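Local coordinates for protein gdp-l-fucose synthetase (Naegleria fowleri, PDB 6AQZ) that binds NADP and probably catalyses the epimerisation and NADPH-dependent reduction that yield GDP-L-fucose, at residues Q71-Y76 with N110-C115; H206-L211 with Q277-A282. One frame throughout, in Å; residues are numbered along the deposited sequence.

Contact 1: Q71-Y76 with N110-C115; sequences QPFEKY and NNILTC
The beta-methylene of C115 sits on the ring of F73, almost over its middle. This CH-pi contact is nearly vertical: C115 CB is 3.4 Å from the centroid of the F73 ring and only 6° off the ring normal. The thiol lies above the same face but off centre, C115 SG being 4.4 Å from the centroid of the F73 ring and 24° from its normal, a Cys sulfur-aromatic contact. With its CG beside the backbone N (chi1 -76°), the F73 ring reaches across to helix 98-118. C115 SG lies over the CD1 side of the ring, 4.1 Å from F73 CD1. The two helices belong to the Rossmann-type domain of the NAD-dependent epimerase/dehydratase family, and 66-76 and 98-118 precede the parallel strands 80-83 and 123-127. Apolar packing by I112 is looser. Its CB points along the helix surface, yet the delta-methyl swings in, leaving I112 CD1 4.2 Å from F73 CE1, with the two side chains crossing at about a right angle. Strand 26-30 supplies further wall, L28 touching F73 and T30 touching I112, while C69 of helix 66-76 packs on both I112 and C115. No hydrogen bond links the two segments. On another side of helix 98-118, N110 OD1 accepts a hydrogen bond from W102 NE1 of the second subunit.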
ATOM      1  N   GLN A  71       5.823 -22.875   7.928  1.00 63.01           N
ATOM      2  CA  GLN A  71       6.269 -24.269   7.933  1.00 66.02           C
ATOM      3  C   GLN A  71       7.683 -24.462   7.386  1.00 59.37           C
ATOM      4  O   GLN A  71       8.481 -25.148   8.047  1.00 66.52           O
ATOM      5  CB  GLN A  71       5.227 -25.124   7.197  1.00 70.24           C
ATOM      6  CG  GLN A  71       5.486 -26.626   7.206  1.00 76.78           C
ATOM      7  CD  GLN A  71       6.378 -27.092   6.062  1.00 78.63           C
ATOM      8  OE1 GLN A  71       6.463 -26.443   5.009  1.00 73.51           O
ATOM      9  NE2 GLN A  71       7.055 -28.225   6.267  1.00 81.76           N
ATOM     10  N   PRO A  72       8.077 -23.882   6.247  1.00 52.15           N
ATOM     11  CA  PRO A  72       9.490 -23.995   5.832  1.00 51.49           C
ATOM     12  C   PRO A  72      10.472 -23.276   6.751  1.00 58.71           C
ATOM     13  O   PRO A  72      11.614 -23.732   6.878  1.00 60.39           O
ATOM     14  CB  PRO A  72       9.500 -23.370   4.432  1.00 44.43           C
ATOM     15  CG  PRO A  72       8.269 -22.489   4.399  1.00 44.23           C
ATOM     16  CD  PRO A  72       7.252 -23.232   5.212  1.00 46.01           C
ATOM     17  N   PHE A  73      10.077 -22.168   7.391  1.00 54.32           N
ATOM     18  CA  PHE A  73      11.001 -21.495   8.301  1.00 58.25           C
ATOM     19  C   PHE A  73      11.261 -22.339   9.542  1.00 62.47           C
ATOM     20  O   PHE A  73      12.415 -22.508   9.948  1.00 63.51           O
ATOM     21  CB  PHE A  73      10.466 -20.120   8.694  1.00 53.28           C
ATOM     22  CG  PHE A  73      10.608 -19.086   7.612  1.00 45.97           C
ATOM     23  CD1 PHE A  73       9.709 -19.047   6.549  1.00 43.08           C
ATOM     24  CD2 PHE A  73      11.631 -18.145   7.658  1.00 41.28           C
ATOM     25  CE1 PHE A  73       9.824 -18.091   5.544  1.00 36.17           C
ATOM     26  CE2 PHE A  73      11.757 -17.177   6.666  1.00 38.09           C
ATOM     27  CZ  PHE A  73      10.851 -17.152   5.602  1.00 38.09           C
ATOM     28  N   GLU A  74      10.212 -22.912  10.135  1.00 65.66           N
ATOM     29  CA  GLU A  74      10.434 -23.795  11.273  1.00 67.35           C
ATOM     30  C   GLU A  74      11.258 -24.999  10.850  1.00 72.51           C
ATOM     31  O   GLU A  74      12.121 -25.459  11.605  1.00 73.92           O
ATOM     32  CB  GLU A  74       9.104 -24.253  11.884  1.00 65.16           C
ATOM     33  CG  GLU A  74       8.211 -23.116  12.370  1.00 73.81           C
ATOM     34  CD  GLU A  74       6.971 -23.580  13.134  1.00 82.50           C
ATOM     35  OE1 GLU A  74       6.937 -24.747  13.568  1.00 88.44           O
ATOM     36  OE2 GLU A  74       6.029 -22.771  13.306  1.00 82.54           O
ATOM     37  N   LYS A  75      11.045 -25.489   9.622  1.00 70.49           N
ATOM     38  CA  LYS A  75      11.702 -26.713   9.172  1.00 67.85           C
ATOM     39  C   LYS A  75      13.167 -26.490   8.821  1.00 62.19           C
ATOM     40  O   LYS A  75      14.032 -27.265   9.240  1.00 63.63           O
ATOM     41  CB  LYS A  75      10.955 -27.298   7.973  1.00 73.76           C
ATOM     42  CG  LYS A  75      11.621 -28.525   7.350  1.00 77.86           C
ATOM     43  CD  LYS A  75      10.575 -29.534   6.913  1.00 83.57           C
ATOM     44  CE  LYS A  75      11.187 -30.741   6.211  1.00 91.21           C
ATOM     45  NZ  LYS A  75      11.343 -30.489   4.751  1.00 91.81           N
ATOM     46  N   TYR A  76      13.465 -25.452   8.040  1.00 60.51           N
ATOM     47  CA  TYR A  76      14.807 -25.239   7.508  1.00 60.83           C
ATOM     48  C   TYR A  76      15.631 -24.219   8.286  1.00 59.46           C
ATOM     49  O   TYR A  76      16.861 -24.229   8.160  1.00 57.83           O
ATOM     50  CB  TYR A  76      14.735 -24.801   6.032  1.00 61.69           C
ATOM     51  CG  TYR A  76      14.078 -25.832   5.127  1.00 67.18           C
ATOM     52  CD1 TYR A  76      14.719 -27.029   4.827  1.00 72.60           C
ATOM     53  CD2 TYR A  76      12.815 -25.615   4.587  1.00 67.22           C
ATOM     54  CE1 TYR A  76      14.127 -27.988   4.020  1.00 72.86           C
ATOM     55  CE2 TYR A  76      12.214 -26.566   3.775  1.00 72.89           C
ATOM     56  CZ  TYR A  76      12.879 -27.755   3.497  1.00 75.16           C
ATOM     57  OH  TYR A  76      12.300 -28.708   2.690  1.00 75.26           O
ATOM     58  N   ASN A 110       3.678  -9.772   3.341  1.00 37.34           N
ATOM     59  CA  ASN A 110       3.644  -9.599   4.793  1.00 39.41           C
ATOM     60  C   ASN A 110       4.093 -10.876   5.512  1.00 44.43           C
ATOM     61  O   ASN A 110       4.905 -10.818   6.448  1.00 42.51           O
ATOM     62  CB  ASN A 110       2.237  -9.150   5.243  1.00 30.97           C
ATOM     63  CG  ASN A 110       1.910  -7.710   4.789  1.00 36.26           C
ATOM     64  OD1 ASN A 110       2.808  -6.946   4.394  1.00 35.47           O
ATOM     65  ND2 ASN A 110       0.620  -7.358   4.792  1.00 30.53           N
ATOM     66  N   ASN A 111       3.601 -12.043   5.075  1.00 37.41           N
ATOM     67  CA  ASN A 111       3.959 -13.280   5.763  1.00 40.23           C
ATOM     68  C   ASN A 111       5.458 -13.549   5.683  1.00 42.44           C
ATOM     69  O   ASN A 111       6.090 -13.868   6.694  1.00 45.85           O
ATOM     70  CB  ASN A 111       3.167 -14.455   5.201  1.00 34.54           C
ATOM     71  CG  ASN A 111       1.692 -14.315   5.449  1.00 43.61           C
ATOM     72  OD1 ASN A 111       1.263 -13.518   6.305  1.00 47.88           O
ATOM     73  ND2 ASN A 111       0.887 -15.069   4.684  1.00 39.68           N
ATOM     74  N   ILE A 112       6.041 -13.425   4.482  1.00 41.93           N
ATOM     75  CA  ILE A 112       7.429 -13.837   4.271  1.00 40.84           C
ATOM     76  C   ILE A 112       8.390 -12.933   5.048  1.00 43.56           C
ATOM     77  O   ILE A 112       9.279 -13.418   5.762  1.00 43.60           O
ATOM     78  CB  ILE A 112       7.767 -13.873   2.765  1.00 42.66           C
ATOM     79  CG1 ILE A 112       7.018 -15.011   2.079  1.00 42.59           C
ATOM     80  CG2 ILE A 112       9.247 -14.146   2.548  1.00 43.19           C
ATOM     81  CD1 ILE A 112       7.534 -16.361   2.485  1.00 50.78           C
ATOM     82  N   LEU A 113       8.224 -11.611   4.934  1.00 45.76           N
ATOM     83  CA  LEU A 113       9.108 -10.695   5.671  1.00 48.23           C
ATOM     84  C   LEU A 113       8.923 -10.843   7.174  1.00 46.56           C
ATOM     85  O   LEU A 113       9.890 -10.774   7.932  1.00 48.69           O
ATOM     86  CB  LEU A 113       8.883  -9.236   5.267  1.00 43.83           C
ATOM     87  CG  LEU A 113       9.811  -8.769   4.121  1.00 41.54           C
ATOM     88  CD1 LEU A 113       9.695  -9.692   2.907  1.00 39.48           C
ATOM     89  CD2 LEU A 113       9.543  -7.329   3.714  1.00 37.79           C
ATOM     90  N   THR A 114       7.690 -11.047   7.629  1.00 43.47           N
ATOM     91  CA  THR A 114       7.482 -11.294   9.051  1.00 43.38           C
ATOM     92  C   THR A 114       8.181 -12.576   9.496  1.00 48.88           C
ATOM     93  O   THR A 114       8.840 -12.600  10.538  1.00 54.98           O
ATOM     94  CB  THR A 114       5.985 -11.319   9.376  1.00 43.67           C
ATOM     95  OG1 THR A 114       5.426 -10.019   9.137  1.00 42.32           O
ATOM     96  CG2 THR A 114       5.760 -11.663  10.824  1.00 40.19           C
ATOM     97  N   CYS A 115       8.064 -13.649   8.722  1.00 47.28           N
ATOM     98  CA  CYS A 115       8.823 -14.845   9.058  1.00 50.60           C
ATOM     99  C   CYS A 115      10.320 -14.572   9.028  1.00 51.12           C
ATOM    100  O   CYS A 115      11.077 -15.129   9.830  1.00 55.79           O
ATOM    101  CB  CYS A 115       8.486 -15.984   8.097  1.00 52.11           C
ATOM    102  SG  CYS A 115       6.945 -16.766   8.455  1.00 58.41           S
TER

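Contact 2: H206-L211 with Q277-A282; sequences HVLPGL and QTIKDA. With NAP (NADP nicotinamide-adenine-dinucleotide phosphate), chain G.
L208 and L211, one helical turn apart, receive the tip of I279 from helix 272-283. Before them comes H206, at the N-cap position of helix 207-221 and part of the NADP pocket. Its imidazole approaches the carboxamide of the nicotinamide obliquely, with H206 NE2 3.4 Å from O7N of NADP, so the helix that packs on I279 also starts at the cofactor. The carbonyl of H206 is taken up by the first turn, through the backbone bond from G210 N.

L208 comes next. Its CB does not aim at the other helix, but the isobutyl end bends nearer, and L208 CD2 stops 4.4 Å from I279 CD1. I279 CD1 comes closer to the backbone, 3.9 Å from L208 O, a van der Waals approach to a carbonyl. P209 turns from the contact and packs on D198 and F200. At L211 the approach is tightest: L211 CB is 3.7 Å from I279 CD1, and the branch methyl I279 CG2 lies 4.1 Å from L211 O. The shape of I279 accounts for this reach, since CD1 continues its chain in the extended form (chi2 175°) and is thrust forward as the leading atom, while CG2 stays further back. No hydrogen bond crosses between the segments, and all three touching residues are buried.

On the outer side of helix 272-283, Q277 NE2 donates to D281 OD2 over 3.0 Å, on the syn side of the carboxylate and 30° out of its plane. M212 and C215 extend the surface of helix 207-221 that meets I279, and helix 321-335 packs beside the pair, I325 touching both L208 and T278; strand 270-271 leads into helix 272-283.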
ATOM      1  N   HIS A 206       5.147 -13.264 -21.107  1.00 52.89           N
ATOM      2  CA  HIS A 206       5.844 -12.057 -21.524  1.00 51.89           C
ATOM      3  C   HIS A 206       6.121 -12.083 -23.020  1.00 54.31           C
ATOM      4  O   HIS A 206       6.102 -13.132 -23.668  1.00 62.64           O
ATOM      5  CB  HIS A 206       7.162 -11.897 -20.768  1.00 46.54           C
ATOM      6  CG  HIS A 206       6.983 -11.783 -19.289  1.00 52.53           C
ATOM      7  ND1 HIS A 206       5.891 -11.155 -18.724  1.00 55.33           N
ATOM      8  CD2 HIS A 206       7.749 -12.217 -18.258  1.00 54.31           C
ATOM      9  CE1 HIS A 206       5.987 -11.218 -17.407  1.00 55.90           C
ATOM     10  NE2 HIS A 206       7.105 -11.854 -17.098  1.00 55.25           N
ATOM     11  N   VAL A 207       6.430 -10.901 -23.553  1.00 53.78           N
ATOM     12  CA  VAL A 207       6.557 -10.717 -24.995  1.00 54.48           C
ATOM     13  C   VAL A 207       7.615 -11.648 -25.581  1.00 60.63           C
ATOM     14  O   VAL A 207       7.372 -12.352 -26.568  1.00 63.10           O
ATOM     15  CB  VAL A 207       6.870  -9.248 -25.301  1.00 62.16           C
ATOM     16  CG1 VAL A 207       7.331  -9.107 -26.731  1.00 63.88           C
ATOM     17  CG2 VAL A 207       5.626  -8.383 -25.020  1.00 68.15           C
ATOM     18  N   LEU A 208       8.806 -11.661 -24.982  1.00 60.16           N
ATOM     19  CA  LEU A 208       9.919 -12.420 -25.549  1.00 50.16           C
ATOM     20  C   LEU A 208       9.666 -13.920 -25.495  1.00 50.99           C
ATOM     21  O   LEU A 208       9.770 -14.580 -26.546  1.00 54.62           O
ATOM     22  CB  LEU A 208      11.217 -12.012 -24.847  1.00 44.76           C
ATOM     23  CG  LEU A 208      12.577 -12.305 -25.467  1.00 55.93           C
ATOM     24  CD1 LEU A 208      13.660 -11.350 -24.913  1.00 52.66           C
ATOM     25  CD2 LEU A 208      12.935 -13.746 -25.193  1.00 57.22           C
ATOM     26  N   PRO A 209       9.325 -14.525 -24.352  1.00 51.40           N
ATOM     27  CA  PRO A 209       9.004 -15.958 -24.385  1.00 56.16           C
ATOM     28  C   PRO A 209       7.822 -16.274 -25.285  1.00 55.90           C
ATOM     29  O   PRO A 209       7.798 -17.348 -25.898  1.00 55.50           O
ATOM     30  CB  PRO A 209       8.713 -16.292 -22.915  1.00 54.80           C
ATOM     31  CG  PRO A 209       8.428 -14.997 -22.262  1.00 55.71           C
ATOM     32  CD  PRO A 209       9.234 -13.982 -22.984  1.00 55.19           C
ATOM     33  N   GLY A 210       6.840 -15.370 -25.385  1.00 50.10           N
ATOM     34  CA  GLY A 210       5.741 -15.582 -26.311  1.00 44.35           C
ATOM     35  C   GLY A 210       6.204 -15.568 -27.753  1.00 51.15           C
ATOM     36  O   GLY A 210       5.771 -16.392 -28.569  1.00 53.07           O
ATOM     37  N   LEU A 211       7.136 -14.672 -28.081  1.00 48.78           N
ATOM     38  CA  LEU A 211       7.660 -14.667 -29.438  1.00 48.86           C
ATOM     39  C   LEU A 211       8.379 -15.977 -29.743  1.00 52.44           C
ATOM     40  O   LEU A 211       8.294 -16.489 -30.864  1.00 52.18           O
ATOM     41  CB  LEU A 211       8.595 -13.485 -29.634  1.00 47.89           C
ATOM     42  CG  LEU A 211       7.843 -12.165 -29.786  1.00 54.95           C
ATOM     43  CD1 LEU A 211       8.827 -11.028 -29.976  1.00 55.80           C
ATOM     44  CD2 LEU A 211       6.834 -12.216 -30.917  1.00 57.40           C
ATOM     45  N   GLN A 277      13.975 -10.920 -34.794  1.00 56.90           N
ATOM     46  CA  GLN A 277      14.945 -11.430 -35.763  1.00 65.72           C
ATOM     47  C   GLN A 277      15.939 -12.386 -35.108  1.00 66.88           C
ATOM     48  O   GLN A 277      16.268 -13.439 -35.671  1.00 64.21           O
ATOM     49  CB  GLN A 277      15.690 -10.276 -36.430  1.00 63.74           C
ATOM     50  CG  GLN A 277      16.657 -10.715 -37.499  1.00 68.25           C
ATOM     51  CD  GLN A 277      15.951 -11.372 -38.666  1.00 76.50           C
ATOM     52  OE1 GLN A 277      14.811 -11.039 -38.973  1.00 86.92           O
ATOM     53  NE2 GLN A 277      16.621 -12.310 -39.323  1.00 74.71           N
ATOM     54  N   THR A 278      16.422 -12.032 -33.914  1.00 64.69           N
ATOM     55  CA  THR A 278      17.346 -12.905 -33.201  1.00 61.79           C
ATOM     56  C   THR A 278      16.686 -14.230 -32.878  1.00 58.57           C
ATOM     57  O   THR A 278      17.316 -15.290 -32.970  1.00 60.67           O
ATOM     58  CB  THR A 278      17.801 -12.231 -31.908  1.00 58.60           C
ATOM     59  OG1 THR A 278      18.171 -10.886 -32.190  1.00 60.48           O
ATOM     60  CG2 THR A 278      18.978 -12.970 -31.285  1.00 51.54           C
ATOM     61  N   ILE A 279      15.413 -14.180 -32.485  1.00 57.95           N
ATOM     62  CA  ILE A 279      14.650 -15.392 -32.237  1.00 59.57           C
ATOM     63  C   ILE A 279      14.480 -16.163 -33.528  1.00 64.49           C
ATOM     64  O   ILE A 279      14.649 -17.387 -33.565  1.00 61.27           O
ATOM     65  CB  ILE A 279      13.295 -15.037 -31.608  1.00 54.67           C
ATOM     66  CG1 ILE A 279      13.498 -14.497 -30.184  1.00 49.17           C
ATOM     67  CG2 ILE A 279      12.345 -16.234 -31.672  1.00 49.57           C
ATOM     68  CD1 ILE A 279      12.216 -14.002 -29.531  1.00 48.73           C
ATOM     69  N   LYS A 280      14.166 -15.449 -34.610  1.00 70.63           N
ATOM     70  CA  LYS A 280      14.018 -16.091 -35.906  1.00 70.59           C
ATOM     71  C   LYS A 280      15.290 -16.849 -36.270  1.00 73.31           C
ATOM     72  O   LYS A 280      15.243 -18.051 -36.557  1.00 72.35           O
ATOM     73  CB  LYS A 280      13.670 -15.044 -36.969  1.00 67.66           C
ATOM     74  CG  LYS A 280      13.626 -15.625 -38.371  1.00 68.83           C
ATOM     75  CD  LYS A 280      13.367 -14.585 -39.451  1.00 69.16           C
ATOM     76  CE  LYS A 280      13.721 -15.183 -40.809  1.00 73.41           C
ATOM     77  NZ  LYS A 280      13.003 -14.522 -41.920  1.00 80.05           N
ATOM     78  N   ASP A 281      16.449 -16.182 -36.179  1.00 70.56           N
ATOM     79  CA  ASP A 281      17.702 -16.797 -36.597  1.00 71.78           C
ATOM     80  C   ASP A 281      18.244 -17.814 -35.605  1.00 71.94           C
ATOM     81  O   ASP A 281      19.175 -18.546 -35.960  1.00 79.14           O
ATOM     82  CB  ASP A 281      18.774 -15.727 -36.809  1.00 74.56           C
ATOM     83  CG  ASP A 281      18.434 -14.770 -37.916  1.00 84.83           C
ATOM     84  OD1 ASP A 281      17.802 -15.205 -38.904  1.00 87.70           O
ATOM     85  OD2 ASP A 281      18.804 -13.583 -37.795  1.00 90.14           O
ATOM     86  N   ALA A 282      17.618 -17.980 -34.438  1.00 66.06           N
ATOM     87  CA  ALA A 282      18.094 -18.969 -33.478  1.00 55.06           C
ATOM     88  C   ALA A 282      17.319 -20.269 -33.599  1.00 66.80           C
ATOM     89  O   ALA A 282      17.860 -21.338 -33.307  1.00 66.02           O
ATOM     90  CB  ALA A 282      17.974 -18.448 -32.041  1.00 53.38           C
TER
HETATM   91  PA  NAP G 401       7.382 -16.978 -12.313  1.00 43.59           P
HETATM   92  O1A NAP G 401       5.937 -16.777 -12.655  1.00 45.52           O
HETATM   93  O2A NAP G 401       8.364 -17.509 -13.324  1.00 46.25           O
HETATM   94  O5B NAP G 401       7.549 -17.917 -10.963  1.00 42.91           O
HETATM   95  C5B NAP G 401       6.959 -17.230  -9.915  1.00 44.44           C
HETATM   96  C4B NAP G 401       7.193 -18.090  -8.643  1.00 48.12           C
HETATM   97  O4B NAP G 401       6.276 -17.716  -7.583  1.00 47.41           O
HETATM   98  C3B NAP G 401       7.029 -19.636  -8.939  1.00 38.76           C
HETATM   99  O3B NAP G 401       7.968 -20.365  -8.196  1.00 38.01           O
HETATM  100  C2B NAP G 401       5.667 -19.930  -8.293  1.00 42.65           C
HETATM  101  O2B NAP G 401       5.567 -21.150  -7.761  1.00 43.89           O
HETATM  102  C1B NAP G 401       5.799 -18.946  -7.053  1.00 44.66           C
HETATM  103  N9A NAP G 401       4.514 -18.721  -6.400  1.00 38.77           N
HETATM  104  C8A NAP G 401       3.434 -18.017  -6.893  1.00 40.46           C
HETATM  105  N7A NAP G 401       2.386 -17.984  -6.038  1.00 42.81           N
HETATM  106  C5A NAP G 401       2.817 -18.721  -4.947  1.00 34.38           C
HETATM  107  C6A NAP G 401       2.183 -19.048  -3.752  1.00 40.82           C
HETATM  108  N6A NAP G 401       0.887 -18.599  -3.498  1.00 44.83           N
HETATM  109  N1A NAP G 401       2.817 -19.773  -2.798  1.00 43.61           N
HETATM  110  C2A NAP G 401       4.087 -20.153  -3.127  1.00 47.70           C
HETATM  111  N3A NAP G 401       4.821 -19.927  -4.237  1.00 41.53           N
HETATM  112  C4A NAP G 401       4.147 -19.184  -5.146  1.00 34.16           C
HETATM  113  O3  NAP G 401       7.768 -15.417 -11.864  1.00 46.07           O
HETATM  114  PN  NAP G 401       9.270 -15.009 -12.195  1.00 46.23           P
HETATM  115  O1N NAP G 401      10.285 -15.925 -11.626  1.00 45.12           O
HETATM  116  O2N NAP G 401       9.426 -14.354 -13.549  1.00 46.93           O
HETATM  117  O5D NAP G 401       9.511 -13.590 -11.199  1.00 54.00           O
HETATM  118  C5D NAP G 401       9.714 -13.891  -9.876  1.00 44.12           C
HETATM  119  C4D NAP G 401       9.990 -12.548  -9.238  1.00 52.03           C
HETATM  120  O4D NAP G 401      10.677 -11.737 -10.206  1.00 45.40           O
HETATM  121  C3D NAP G 401       8.582 -11.832  -8.968  1.00 58.51           C
HETATM  122  O3D NAP G 401       8.616 -11.198  -7.735  1.00 51.91           O
HETATM  123  C2D NAP G 401       8.474 -10.826 -10.136  1.00 57.91           C
HETATM  124  O2D NAP G 401       7.853  -9.645  -9.809  1.00 58.93           O
HETATM  125  C1D NAP G 401       9.979 -10.509 -10.377  1.00 49.92           C
HETATM  126  N1N NAP G 401      10.173  -9.931 -11.738  1.00 55.58           N
HETATM  127  C2N NAP G 401      10.092 -10.707 -12.897  1.00 48.01           C
HETATM  128  C3N NAP G 401      10.243 -10.124 -14.139  1.00 51.45           C
HETATM  129  C7N NAP G 401      10.140 -10.969 -15.372  1.00 47.96           C
HETATM  130  O7N NAP G 401      10.175 -10.492 -16.519  1.00 42.82           O
HETATM  131  N7N NAP G 401       9.988 -12.354 -15.238  1.00 40.82           N
HETATM  132  C4N NAP G 401      10.488  -8.674 -14.312  1.00 56.85           C
HETATM  133  C5N NAP G 401      10.543  -7.924 -13.020  1.00 58.35           C
HETATM  134  C6N NAP G 401      10.400  -8.535 -11.842  1.00 59.32           C
HETATM  135  P2B NAP G 401       4.934 -22.494  -8.872  1.00 50.14           P
HETATM  136  O1X NAP G 401       6.085 -22.582  -9.827  1.00 51.94           O
HETATM  137  O2X NAP G 401       4.794 -23.624  -7.850  1.00 55.56           O
HETATM  138  O3X NAP G 401       3.674 -21.848  -9.368  1.00 51.97           O

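In the fold
Contact 1 closes before contact 2 opens, so the two follow in series along the chain. Their centres are 38 Å apart, on opposite sides of the chain's centre, and their nearest atoms are about 19 Å apart. Contact 1 joins helices 66-76 and 98-118 beside parallel strand 26-30 of the mixed central sheet, in the Rossmann-type fold; contact 2 joins helices 207-221 and 272-283, so the two contacts have no helix in common. The cofactor lies between: the side chain of I112 is about 8 Å from NADP, whereas H206 meets its nicotinamide carboxamide directly. Contact 1 thus belongs to the cofactor-binding fold, and contact 2 to the helices beyond the nicotinamide end.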